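Local coordinates for protein caprin-2 (Danio rerio, PDB 4OUS) that probably takes part in canonical Wnt signalling through a C1q domain that assembles as a calcium-bound trimer, at residues F27-T32 with S121-T126; A52-F57 with H97-L102; V66-N71 with G115-S120. The protein carries 1 engineered substitution. All blocks are in the same frame, centred on the assembly; numbering follows the deposited sequence. Where two conformers were deposited one is given.

Contact 1: residues F27-T32 with S121-T126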
loop_
_atom_site.group_PDB
_atom_site.type_symbol
_atom_site.label_atom_id
_atom_site.label_comp_id
_atom_site.label_asym_id
_atom_site.label_seq_id
_atom_site.Cartn_x
_atom_site.Cartn_y
_atom_site.Cartn_z
ATOM N N PHE A 27 -3.217 6.654 -17.307
ATOM C CA PHE A 27 -4.336 6.511 -16.379
ATOM C C PHE A 27 -5.382 7.546 -16.741
ATOM O O PHE A 27 -5.127 8.741 -16.624
ATOM C CB PHE A 27 -3.895 6.692 -14.923
ATOM C CG PHE A 27 -3.085 5.545 -14.385
ATOM C CD1 PHE A 27 -1.727 5.464 -14.634
ATOM C CD2 PHE A 27 -3.688 4.551 -13.633
ATOM C CE1 PHE A 27 -0.987 4.412 -14.147
ATOM C CE2 PHE A 27 -2.956 3.495 -13.146
ATOM C CZ PHE A 27 -1.601 3.422 -13.405
ATOM N N ASP A 28 -6.554 7.100 -17.175
ATOM C CA ASP A 28 -7.548 7.998 -17.755
ATOM C C ASP A 28 -8.356 8.785 -16.729
ATOM O O ASP A 28 -8.859 9.873 -17.039
ATOM C CB ASP A 28 -8.508 7.203 -18.645
ATOM C CG ASP A 28 -9.199 6.086 -17.892
ATOM O OD1 ASP A 28 -8.563 5.032 -17.680
ATOM O OD2 ASP A 28 -10.375 6.260 -17.502
ATOM N N LEU A 29 -8.503 8.238 -15.527
ATOM C CA LEU A 29 -9.390 8.824 -14.539
ATOM C C LEU A 29 -8.599 9.415 -13.385
ATOM O O LEU A 29 -7.621 8.815 -12.923
ATOM C CB LEU A 29 -10.371 7.762 -14.039
ATOM C CG LEU A 29 -11.450 8.242 -13.070
ATOM C CD1 LEU A 29 -12.735 7.478 -13.321
ATOM C CD2 LEU A 29 -11.015 8.077 -11.623
ATOM N N LEU A 30 -9.033 10.581 -12.914
ATOM C CA LEU A 30 -8.436 11.214 -11.747
ATOM C C LEU A 30 -9.483 11.537 -10.690
ATOM O O LEU A 30 -10.539 12.101 -11.003
ATOM C CB LEU A 30 -7.705 12.499 -12.143
ATOM C CG LEU A 30 -6.346 12.328 -12.814
ATOM C CD1 LEU A 30 -5.954 13.585 -13.562
ATOM C CD2 LEU A 30 -5.292 11.993 -11.768
ATOM N N HIS A 31 -9.188 11.190 -9.442
ATOM C CA HIS A 31 -9.975 11.676 -8.319
ATOM C C HIS A 31 -9.464 13.020 -7.833
ATOM O O HIS A 31 -10.239 13.828 -7.317
ATOM C CB HIS A 31 -9.950 10.679 -7.165
ATOM C CG HIS A 31 -10.718 9.427 -7.441
ATOM N ND1 HIS A 31 -10.136 8.179 -7.428
ATOM C CD2 HIS A 31 -12.024 9.230 -7.735
ATOM C CE1 HIS A 31 -11.049 7.265 -7.703
ATOM N NE2 HIS A 31 -12.204 7.875 -7.890
ATOM N N THR A 32 -8.152 13.238 -7.924
ATOM C CA THR A 32 -7.530 14.500 -7.526
ATOM C C THR A 32 -6.319 14.771 -8.402
ATOM O O THR A 32 -5.651 13.842 -8.855
ATOM C CB THR A 32 -7.064 14.506 -6.044
ATOM O OG1 THR A 32 -6.270 13.343 -5.779
ATOM C CG2 THR A 32 -8.238 14.555 -5.076
ATOM N N SER A 121 -14.738 0.350 -14.474
ATOM C CA SER A 121 -15.312 1.451 -13.722
ATOM C C SER A 121 -15.199 1.273 -12.209
ATOM O O SER A 121 -15.452 2.220 -11.473
ATOM C CB SER A 121 -16.783 1.645 -14.103
ATOM O OG SER A 121 -17.554 0.522 -13.718
ATOM N N TRP A 122 -14.831 0.084 -11.727
ATOM C CA TRP A 122 -14.651 -0.077 -10.282
ATOM C C TRP A 122 -13.231 0.276 -9.820
ATOM O O TRP A 122 -12.949 0.235 -8.626
ATOM C CB TRP A 122 -15.048 -1.484 -9.820
ATOM C CG TRP A 122 -16.468 -1.526 -9.296
ATOM C CD1 TRP A 122 -17.443 -0.591 -9.499
ATOM C CD2 TRP A 122 -17.058 -2.545 -8.474
ATOM N NE1 TRP A 122 -18.607 -0.970 -8.866
ATOM C CE2 TRP A 122 -18.393 -2.165 -8.227
ATOM C CE3 TRP A 122 -16.587 -3.743 -7.927
ATOM C CZ2 TRP A 122 -19.258 -2.942 -7.455
ATOM C CZ3 TRP A 122 -17.449 -4.511 -7.165
ATOM C CH2 TRP A 122 -18.765 -4.108 -6.933
ATOM N N LYS A 123 -12.358 0.621 -10.764
ATOM C CA LYS A 123 -11.095 1.285 -10.447
ATOM C C LYS A 123 -10.206 0.447 -9.514
ATOM O O LYS A 123 -9.863 0.855 -8.399
ATOM C CB LYS A 123 -11.388 2.673 -9.861
ATOM C CG LYS A 123 -12.150 3.562 -10.853
ATOM C CD LYS A 123 -12.714 4.828 -10.215
ATOM C CE LYS A 123 -14.095 4.610 -9.609
ATOM N NZ LYS A 123 -15.165 4.727 -10.639
ATOM N N TYR A 124 -9.832 -0.735 -9.999
ATOM C CA TYR A 124 -8.896 -1.616 -9.303
ATOM C C TYR A 124 -7.444 -1.169 -9.446
ATOM O O TYR A 124 -6.635 -1.367 -8.536
ATOM C CB TYR A 124 -9.008 -3.044 -9.836
ATOM C CG TYR A 124 -10.326 -3.707 -9.572
ATOM C CD1 TYR A 124 -10.548 -4.392 -8.390
ATOM C CD2 TYR A 124 -11.351 -3.669 -10.511
ATOM C CE1 TYR A 124 -11.751 -5.016 -8.137
ATOM C CE2 TYR A 124 -12.565 -4.292 -10.264
ATOM C CZ TYR A 124 -12.748 -4.965 -9.076
ATOM O OH TYR A 124 -13.936 -5.594 -8.794
ATOM N N SER A 125 -7.112 -0.599 -10.601
ATOM C CA SER A 125 -5.735 -0.303 -10.969
ATOM C C SER A 125 -5.478 1.184 -10.840
ATOM O O SER A 125 -6.063 1.988 -11.580
ATOM C CB SER A 125 -5.460 -0.796 -12.390
ATOM O OG SER A 125 -5.569 -2.214 -12.435
ATOM N N THR A 126 -4.620 1.539 -9.886
ATOM C CA THR A 126 -4.496 2.896 -9.380
ATOM C C THR A 126 -3.037 3.314 -9.208
ATOM O O THR A 126 -2.139 2.482 -9.038
ATOM C CB THR A 126 -5.169 3.017 -8.017
ATOM O OG1 THR A 126 -4.529 2.077 -7.145
ATOM C CG2 THR A 126 -6.666 2.729 -8.099
#
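Phe-27 and Leu-29 face Thr-126 and Lys-123 across a gap too wide for backbone pairing: the CA atoms of Phe-27 and Thr-126 are 7.9 Å apart, and strand 7-12 runs between strands 29-34 and 125-134 in this sheet of the C1q jelly-roll sandwich. Asp-28 and Leu-29 both lie opposite Ala-11 of that middle strand, a classic beta bulge. Strand 7-12 keeps the two segments apart, and side chains of 27-32 reach over to the backbone and side chains of 121-126. At one end the Phe-27 ring comes in edge-on: its CE2 sits 3.8 Å from Ser-125 O, with the oxygen near the ring plane. The same CE2 also approaches the carbonyl carbon of Thr-126. The hydroxyls on this side turn elsewhere, Ser-125 OG to Tyr-118 O and Leu-60 N, and Thr-126 OG1 to Asn-96 OD1 of the second subunit.

At the other end three side chains gather. Leu-29 lays CD2 over the centre of the His-31 ring, 3.9 Å above its plane. Lys-123, described here in one of its two modelled conformers, brings its aliphatic chain across Leu-29 at about a right angle, with CD 3.9 Å from Leu-29 CD2. That methylene also lies 3.9 Å from His-31 NE2, so the imidazole has carbon, not the ammonium, as its neighbour. Bends at chi3 (-87°) and chi4 (-84°) curl the lysine tip back over its own segment, where NZ donates a 2.7 Å hydrogen bond to Ser-121 O, tilted 21° from the carbonyl plane.

Contact 2: residues A52-F57 with H97-L102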
loop_
_atom_site.group_PDB
_atom_site.type_symbol
_atom_site.label_atom_id
_atom_site.label_comp_id
_atom_site.label_asym_id
_atom_site.label_seq_id
_atom_site.Cartn_x
_atom_site.Cartn_y
_atom_site.Cartn_z
ATOM N N ALA A 52 10.547 15.941 -1.257
ATOM C CA ALA A 52 10.286 14.524 -1.042
ATOM C C ALA A 52 8.823 14.246 -1.347
ATOM O O ALA A 52 7.939 14.967 -0.877
ATOM C CB ALA A 52 10.626 14.121 0.381
ATOM N N TYR A 53 8.587 13.199 -2.132
ATOM C CA TYR A 53 7.263 12.814 -2.608
ATOM C C TYR A 53 6.996 11.345 -2.307
ATOM O O TYR A 53 7.906 10.521 -2.399
ATOM C CB TYR A 53 7.145 13.060 -4.118
ATOM C CG TYR A 53 7.153 14.521 -4.520
ATOM C CD1 TYR A 53 5.979 15.159 -4.894
ATOM C CD2 TYR A 53 8.330 15.266 -4.525
ATOM C CE1 TYR A 53 5.968 16.493 -5.261
ATOM C CE2 TYR A 53 8.327 16.610 -4.888
ATOM C CZ TYR A 53 7.139 17.218 -5.257
ATOM O OH TYR A 53 7.101 18.546 -5.623
ATOM N N VAL A 54 5.751 11.022 -1.976
ATOM C CA VAL A 54 5.314 9.657 -1.717
ATOM C C VAL A 54 4.502 9.164 -2.906
ATOM O O VAL A 54 3.637 9.886 -3.394
ATOM C CB VAL A 54 4.453 9.593 -0.443
ATOM C CG1 VAL A 54 3.946 8.180 -0.199
ATOM C CG2 VAL A 54 5.228 10.113 0.754
ATOM N N PHE A 55 4.783 7.940 -3.357
ATOM C CA PHE A 55 4.026 7.292 -4.430
ATOM C C PHE A 55 3.521 5.939 -3.978
ATOM O O PHE A 55 4.210 5.237 -3.243
ATOM C CB PHE A 55 4.888 7.124 -5.681
ATOM C CG PHE A 55 5.344 8.422 -6.241
ATOM C CD1 PHE A 55 6.567 8.961 -5.866
ATOM C CD2 PHE A 55 4.521 9.151 -7.079
ATOM C CE1 PHE A 55 6.972 10.192 -6.339
ATOM C CE2 PHE A 55 4.918 10.377 -7.555
ATOM C CZ PHE A 55 6.146 10.905 -7.185
ATOM N N ILE A 56 2.327 5.568 -4.431
ATOM C CA ILE A 56 1.732 4.269 -4.144
ATOM C C ILE A 56 1.034 3.789 -5.416
ATOM O O ILE A 56 0.434 4.597 -6.140
ATOM C CB ILE A 56 0.702 4.338 -2.979
ATOM C CG1 ILE A 56 1.240 5.112 -1.773
ATOM C CG2 ILE A 56 0.241 2.939 -2.580
ATOM C CD1 ILE A 56 0.219 5.300 -0.662
ATOM N N PHE A 57 1.083 2.491 -5.710
ATOM C CA PHE A 57 0.327 1.966 -6.836
ATOM C C PHE A 57 -0.167 0.561 -6.546
ATOM O O PHE A 57 0.456 -0.188 -5.791
ATOM C CB PHE A 57 1.152 1.996 -8.135
ATOM C CG PHE A 57 2.366 1.108 -8.133
ATOM C CD1 PHE A 57 2.278 -0.207 -8.569
ATOM C CD2 PHE A 57 3.603 1.592 -7.745
ATOM C CE1 PHE A 57 3.397 -1.029 -8.594
ATOM C CE2 PHE A 57 4.722 0.767 -7.773
ATOM C CZ PHE A 57 4.614 -0.536 -8.201
ATOM N N HIS A 97 5.327 0.959 -3.322
ATOM C CA HIS A 97 5.297 2.331 -2.868
ATOM C C HIS A 97 6.737 2.836 -2.861
ATOM O O HIS A 97 7.677 2.034 -2.915
ATOM C CB HIS A 97 4.722 2.405 -1.460
ATOM C CG HIS A 97 5.710 1.938 -0.446
ATOM N ND1 HIS A 97 5.933 0.606 -0.168
ATOM C CD2 HIS A 97 6.633 2.631 0.259
ATOM C CE1 HIS A 97 6.925 0.507 0.701
ATOM N NE2 HIS A 97 7.369 1.719 0.971
ATOM N N ALA A 98 6.917 4.146 -2.735
ATOM C CA ALA A 98 8.250 4.698 -2.527
ATOM C C ALA A 98 8.148 6.101 -1.960
ATOM O O ALA A 98 7.157 6.796 -2.181
ATOM C CB ALA A 98 9.046 4.719 -3.827
ATOM N N VAL A 99 9.173 6.508 -1.217
ATOM C CA VAL A 99 9.357 7.914 -0.882
ATOM C C VAL A 99 10.623 8.365 -1.590
ATOM O O VAL A 99 11.708 7.843 -1.322
ATOM C CB VAL A 99 9.477 8.171 0.631
ATOM C CG1 VAL A 99 9.487 9.674 0.903
ATOM C CG2 VAL A 99 8.344 7.490 1.376
ATOM N N LEU A 100 10.476 9.317 -2.506
ATOM C CA LEU A 100 11.565 9.721 -3.383
ATOM C C LEU A 100 11.899 11.189 -3.244
ATOM O O LEU A 100 11.011 12.032 -3.127
ATOM C CB LEU A 100 11.213 9.452 -4.842
ATOM C CG LEU A 100 10.840 8.024 -5.232
ATOM C CD1 LEU A 100 10.489 7.981 -6.708
ATOM C CD2 LEU A 100 11.963 7.049 -4.912
ATOM N N GLN A 101 13.195 11.484 -3.294
ATOM C CA GLN A 101 13.686 12.843 -3.420
ATOM C C GLN A 101 13.660 13.223 -4.890
ATOM O O GLN A 101 14.389 12.639 -5.691
ATOM C CB GLN A 101 15.106 12.955 -2.865
ATOM C CG GLN A 101 15.726 14.330 -3.014
ATOM C CD GLN A 101 15.054 15.359 -2.135
ATOM O OE1 GLN A 101 14.847 15.134 -0.942
ATOM N NE2 GLN A 101 14.700 16.496 -2.721
ATOM N N LEU A 102 12.826 14.193 -5.248
ATOM C CA LEU A 102 12.709 14.627 -6.633
ATOM C C LEU A 102 13.250 16.033 -6.806
ATOM O O LEU A 102 13.242 16.835 -5.874
ATOM C CB LEU A 102 11.257 14.590 -7.103
ATOM C CG LEU A 102 10.532 13.248 -7.032
ATOM C CD1 LEU A 102 9.116 13.419 -7.549
ATOM C CD2 LEU A 102 11.268 12.177 -7.816
#
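Tyr-53 and Leu-102 cross at about a right angle, Leu-102 CD1 reaching the phenol ring obliquely, 3.6 Å from Tyr-53 CD2. The same methyl then bridges to the next aromatic: it sits in the plane of the Phe-55 ring, at the edge, 3.9 Å from Phe-55 CZ. With CG anti to its carbonyl carbon (chi1 -62°), Phe-55 has its ring placed for this meeting, on the same face of the sheet as Tyr-53. Leu-100 approaches Phe-55 crosswise, its CD1 4.1 Å from Phe-55 CD1. At its far end Tyr-53 OH hydrogen-bonds Ala-49 O. Replacing Tyr-53 by an alanine would probably strip Leu-102 CD1 of one of its two aromatic neighbours and leave Ala-49 O without its phenol partner.

On the reverse face Val-54 and Val-99 meet through their CG2 methyls, 4.1 Å apart, as a non-hydrogen-bonded pair. His-97 points its ring from this face to the third subunit, where it hydrogen-bonds His-58 and Ser-128 of that chain. Beneath the side chains, Tyr-53 with Leu-100 and Phe-55 with Ala-98 are hydrogen-bonded antiparallel pairs; Phe-55 N reaches Ala-98 O at 2.9 Å.

Strand 93-102 is one of the two outermost strands of this sheet within the chain, while strand 51-60 pairs on its other side with strand 125-134. The aromatic face packs into the sandwich core, Phe-55 and Leu-102 both touching Val-108 of strand 107-114.

Contact 3: residues V66-N71 with G115-S120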
loop_
_atom_site.group_PDB
_atom_site.type_symbol
_atom_site.label_atom_id
_atom_site.label_comp_id
_atom_site.label_asym_id
_atom_site.label_seq_id
_atom_site.Cartn_x
_atom_site.Cartn_y
_atom_site.Cartn_z
ATOM N N VAL A 66 0.268 -14.813 -18.402
ATOM C CA VAL A 66 1.445 -13.969 -18.539
ATOM C C VAL A 66 1.579 -13.224 -17.221
ATOM O O VAL A 66 0.609 -12.623 -16.754
ATOM C CB VAL A 66 1.317 -12.960 -19.702
ATOM C CG1 VAL A 66 2.583 -12.116 -19.821
ATOM C CG2 VAL A 66 1.012 -13.671 -21.015
ATOM N N PRO A 67 2.760 -13.269 -16.597
ATOM C CA PRO A 67 2.928 -12.564 -15.327
ATOM C C PRO A 67 2.914 -11.058 -15.517
ATOM O O PRO A 67 3.239 -10.554 -16.597
ATOM C CB PRO A 67 4.300 -13.034 -14.849
ATOM C CG PRO A 67 5.031 -13.344 -16.122
ATOM C CD PRO A 67 3.987 -13.977 -16.993
ATOM N N LEU A 68 2.551 -10.353 -14.455
ATOM C CA LEU A 68 2.544 -8.900 -14.446
ATOM C C LEU A 68 3.784 -8.367 -13.740
ATOM O O LEU A 68 4.038 -8.709 -12.583
ATOM C CB LEU A 68 1.280 -8.378 -13.767
ATOM C CG LEU A 68 1.129 -6.859 -13.746
ATOM C CD1 LEU A 68 0.920 -6.327 -15.151
ATOM C CD2 LEU A 68 -0.005 -6.412 -12.834
ATOM N N TYR A 69 4.555 -7.543 -14.443
ATOM C CA TYR A 69 5.711 -6.842 -13.893
ATOM C C TYR A 69 5.507 -5.349 -14.088
ATOM O O TYR A 69 5.338 -4.900 -15.229
ATOM C CB TYR A 69 6.999 -7.245 -14.603
ATOM C CG TYR A 69 7.555 -8.620 -14.341
ATOM C CD1 TYR A 69 8.638 -8.786 -13.482
ATOM C CD2 TYR A 69 7.047 -9.748 -14.984
ATOM C CE1 TYR A 69 9.187 -10.029 -13.255
ATOM C CE2 TYR A 69 7.598 -10.999 -14.765
ATOM C CZ TYR A 69 8.666 -11.132 -13.899
ATOM O OH TYR A 69 9.220 -12.373 -13.664
ATOM N N ILE A 70 5.547 -4.594 -12.996
ATOM C CA ILE A 70 5.406 -3.144 -13.013
ATOM C C ILE A 70 6.662 -2.508 -12.440
ATOM O O ILE A 70 7.170 -2.971 -11.412
ATOM C CB ILE A 70 4.198 -2.682 -12.161
ATOM C CG1 ILE A 70 2.895 -3.347 -12.605
ATOM C CG2 ILE A 70 4.069 -1.169 -12.166
ATOM C CD1 ILE A 70 2.430 -2.933 -13.976
ATOM N N ASN A 71 7.151 -1.443 -13.075
ATOM C CA ASN A 71 8.223 -0.633 -12.498
ATOM C C ASN A 71 7.729 0.776 -12.207
ATOM O O ASN A 71 7.111 1.407 -13.073
ATOM C CB ASN A 71 9.433 -0.511 -13.433
ATOM C CG ASN A 71 9.884 -1.833 -14.008
ATOM O OD1 ASN A 71 9.777 -2.057 -15.221
ATOM N ND2 ASN A 71 10.417 -2.705 -13.159
ATOM N N GLY A 115 3.093 -8.310 -19.136
ATOM C CA GLY A 115 1.757 -8.596 -18.660
ATOM C C GLY A 115 0.733 -7.639 -19.225
ATOM O O GLY A 115 1.006 -6.890 -20.170
ATOM N N ALA A 116 -0.461 -7.681 -18.653
ATOM C CA ALA A 116 -1.576 -6.871 -19.115
ATOM C C ALA A 116 -2.416 -6.468 -17.914
ATOM O O ALA A 116 -2.514 -7.216 -16.937
ATOM C CB ALA A 116 -2.416 -7.629 -20.136
ATOM N N ILE A 117 -3.015 -5.284 -17.998
ATOM C CA ILE A 117 -3.687 -4.642 -16.875
ATOM C C ILE A 117 -5.202 -4.616 -17.029
ATOM O O ILE A 117 -5.715 -4.290 -18.100
ATOM C CB ILE A 117 -3.178 -3.191 -16.712
ATOM C CG1 ILE A 117 -1.666 -3.200 -16.468
ATOM C CG2 ILE A 117 -3.937 -2.450 -15.611
ATOM C CD1 ILE A 117 -1.032 -1.827 -16.412
ATOM N N TYR A 118 -5.904 -4.933 -15.944
ATOM C CA TYR A 118 -7.348 -4.848 -15.886
ATOM C C TYR A 118 -7.832 -3.445 -15.563
ATOM O O TYR A 118 -7.445 -2.858 -14.542
ATOM C CB TYR A 118 -7.885 -5.816 -14.830
ATOM C CG TYR A 118 -9.389 -5.895 -14.815
ATOM C CD1 TYR A 118 -10.062 -6.707 -15.716
ATOM C CD2 TYR A 118 -10.140 -5.144 -13.919
ATOM C CE1 TYR A 118 -11.442 -6.777 -15.721
ATOM C CE2 TYR A 118 -11.519 -5.208 -13.917
ATOM C CZ TYR A 118 -12.164 -6.026 -14.816
ATOM O OH TYR A 118 -13.540 -6.095 -14.814
ATOM N N GLY A 119 -8.693 -2.915 -16.420
ATOM C CA GLY A 119 -9.347 -1.647 -16.165
ATOM C C GLY A 119 -10.851 -1.780 -16.215
ATOM O O GLY A 119 -11.400 -2.411 -17.123
ATOM N N SER A 120 -11.527 -1.194 -15.235
ATOM C CA SER A 120 -12.981 -1.105 -15.255
ATOM C C SER A 120 -13.437 0.089 -14.435
ATOM O O SER A 120 -12.637 0.744 -13.770
ATOM C CB SER A 120 -13.626 -2.380 -14.717
ATOM O OG SER A 120 -13.648 -2.363 -13.300
HETATM O O HOH W 1 -0.852 -10.244 -17.154
#
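The flat group where Pro-67 meets Gly-115 is the Pro-67 carbonyl: Gly-115 CA stands off its plane, 3.2 Å from Pro-67 O. The nearby aromatics are engaged elsewhere, Tyr-69 edge-to-face with Tyr-83 and Tyr-118 edge-to-face with His-91. Gly-115 fits this spot because it has no side chain; a beta carbon would stand 2.6 Å from Pro-67 O, and the backbone angles would also jam it against the carbonyl of the residue before. Over the glycine comes Val-66, its CG1 3.8 Å from Gly-115 CA.

A water ties the backbones together next to this. It donates to Val-66 O at 2.8 Å and accepts from Ala-116 N at 3.0 Å, while Val-66 O takes a second hydrogen bond from Lys-61 NZ.

Further along, the contact becomes apolar. With CG anti to the backbone N (chi1 -178°), Leu-68 sends CD1 under the 115-120 segment, 4.0 Å from Ala-116 O and 4.3 Å from Ile-117 CG1. Ile-70 CD1 then comes to the flank of Ile-117 CD1, 4.4 Å away. Leu-68 and Ile-117 both also rest on Ile-59 of strand 51-60, which belongs to the other sheet.

Here strand 68-74, paired through Tyr-69 with His-113 and Arg-114, loses its partner on one side, while strand 77-84 still pairs on the other, as the chain leaves strand 107-114 for strand 125-134: a sheet-to-sheet crossing of the kind that closes one end of a jelly-roll sandwich.

In the fold
Along the chain the segments run 27-32, 52-57, 66-71, 97-102, 115-120 and 121-126, so contact 1 encloses the other two, while contacts 2 and 3 interlock. The centres of contacts 1 and 2 lie about 19 Å apart in one five-stranded sheet, where strands 125-134 and 51-60 are neighbours. Contact 3, about 15 Å from contact 1 and 21 Å from contact 2, involves the opposing sheet; Phe-57 packing on Ile-70 links it to contact 2 across the core. Segments 115-120 and 121-126 are one continuous crossing. Residues of all three contacts reach neighbouring subunits, so the sandwich framework also builds the trimer.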